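Local coordinates for enoyl-CoA hydratase/isomerase family protein (Mycobacterium tuberculosis, PDB 4FN7) that probably hydrates the double bond of enoyl-CoA thioesters in lipid metabolism, as a member of the enoyl-CoA hydratase/isomerase family of the crotonase superfamily, at residues A[217-220]-A[221-225]. Numbering follows the deposited sequence.
Sequences AIRA and GIDGI
Arg219 NH1 is gripped from two quarters: it donates to a water at 2.9 Å, and it forms a salt bridge with Glu84 of helix 73-90. The same water donates to Asp223 OD1 at 2.6 Å, closing a bridge between side chains one helical turn apart. Direct pairing is absent, since NH1 of Arg219 and OD1 of Asp223 stand 4.7 Å apart; the opposite charges may still attract weakly over this distance while the water links them. The guanidinium and carboxylate planes are turned 44° from each other. Bends at chi2 (58°) and chi3 (49°) steer the arginine toward Ile222, laying one guanidinium face over that side chain, whose CD1 comes within 3.8 Å of NH1. Tyr87 adds a cation-pi contact to the same group. These residues form the last turns of helix 200-223, near the C-terminus of a crotonase-fold chain, where i to i+4 bonds continue as far as Gly224. Ile222 N gives the shortest of them, 2.8 Å to Ile218 O, whereas Gly224 N reaches Ala220 O at 3.0 Å in a bond more bent than that from Asp223 N to Arg219 O. On the buried side, Ile218 CG2 meets Ile222 CD1 at 4.0 Å. Both isoleucines also pack against helix 73-90, Ile218 on Leu90 and Ile222 on Phe83, while Ile218 additionally touches Ile144 of helix 139-148. Ile222 CG1 lies beside its own backbone N, a placement that brings it to 3.3 Å from Ile218 O.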
loop_
_atom_site.group_PDB
_atom_site.type_symbol
_atom_site.label_atom_id
_atom_site.label_comp_id
_atom_site.label_asym_id
_atom_site.label_seq_id
_atom_site.Cartn_x
_atom_site.Cartn_y
_atom_site.Cartn_z
ATOM N N ALA A 217 14.450 -8.575 5.886
ATOM C CA ALA A 217 13.464 -9.327 6.655
ATOM C C ALA A 217 13.284 -10.755 6.127
ATOM O O ALA A 217 13.053 -11.687 6.898
ATOM C CB ALA A 217 12.140 -8.590 6.695
ATOM N N ILE A 218 13.389 -10.930 4.816
ATOM C CA ILE A 218 13.345 -12.264 4.235
ATOM C C ILE A 218 14.540 -13.087 4.711
ATOM O O ILE A 218 14.392 -14.246 5.082
ATOM C CB ILE A 218 13.279 -12.197 2.699
ATOM C CG1 ILE A 218 11.913 -11.654 2.269
ATOM C CG2 ILE A 218 13.512 -13.566 2.087
ATOM C CD1 ILE A 218 11.838 -11.229 0.810
ATOM N N ARG A 219 15.718 -12.474 4.726
ATOM C CA ARG A 219 16.904 -13.130 5.257
ATOM C C ARG A 219 16.674 -13.572 6.702
ATOM O O ARG A 219 16.989 -14.703 7.072
ATOM C CB ARG A 219 18.111 -12.194 5.175
ATOM C CG ARG A 219 19.379 -12.741 5.801
ATOM C CD ARG A 219 19.790 -14.051 5.156
ATOM N NE ARG A 219 19.797 -13.940 3.703
ATOM C CZ ARG A 219 19.749 -14.974 2.871
ATOM N NH1 ARG A 219 19.691 -16.211 3.348
ATOM N NH2 ARG A 219 19.752 -14.767 1.560
ATOM N N ALA A 220 16.127 -12.676 7.519
ATOM C CA ALA A 220 15.832 -13.014 8.906
ATOM C C ALA A 220 14.835 -14.164 8.972
ATOM O O ALA A 220 14.931 -15.032 9.838
ATOM C CB ALA A 220 15.295 -11.802 9.651
ATOM N N GLY A 221 13.870 -14.158 8.060
ATOM C CA GLY A 221 12.856 -15.196 8.019
ATOM C C GLY A 221 13.420 -16.548 7.634
ATOM O O GLY A 221 12.986 -17.584 8.137
ATOM N N ILE A 222 14.390 -16.543 6.727
ATOM C CA ILE A 222 15.065 -17.767 6.329
ATOM C C ILE A 222 15.853 -18.315 7.515
ATOM O O ILE A 222 15.765 -19.504 7.845
ATOM C CB ILE A 222 15.999 -17.514 5.120
ATOM C CG1 ILE A 222 15.169 -17.219 3.864
ATOM C CG2 ILE A 222 16.924 -18.705 4.899
ATOM C CD1 ILE A 222 15.972 -16.655 2.705
ATOM N N ASP A 223 16.606 -17.437 8.169
ATOM C CA ASP A 223 17.388 -17.821 9.337
ATOM C C ASP A 223 16.503 -18.387 10.446
ATOM O O ASP A 223 16.916 -19.278 11.186
ATOM C CB ASP A 223 18.193 -16.629 9.861
ATOM C CG ASP A 223 19.268 -16.180 8.889
ATOM O OD1 ASP A 223 19.661 -16.994 8.028
ATOM O OD2 ASP A 223 19.723 -15.019 8.987
ATOM N N GLY A 224 15.276 -17.882 10.542
ATOM C CA GLY A 224 14.374 -18.258 11.617
ATOM C C GLY A 224 13.483 -19.467 11.371
ATOM O O GLY A 224 12.702 -19.836 12.250
ATOM N N ILE A 225 13.599 -20.097 10.206
ATOM C CA ILE A 225 12.707 -21.202 9.862
ATOM C C ILE A 225 12.772 -22.338 10.875
ATOM O O ILE A 225 11.737 -22.854 11.299
ATOM C CB ILE A 225 12.986 -21.770 8.455
ATOM C CG1 ILE A 225 12.537 -20.784 7.376
ATOM C CG2 ILE A 225 12.258 -23.101 8.267
ATOM C CD1 ILE A 225 11.055 -20.513 7.381
HETATM O O HOH W 1 20.841 -17.297 5.770
#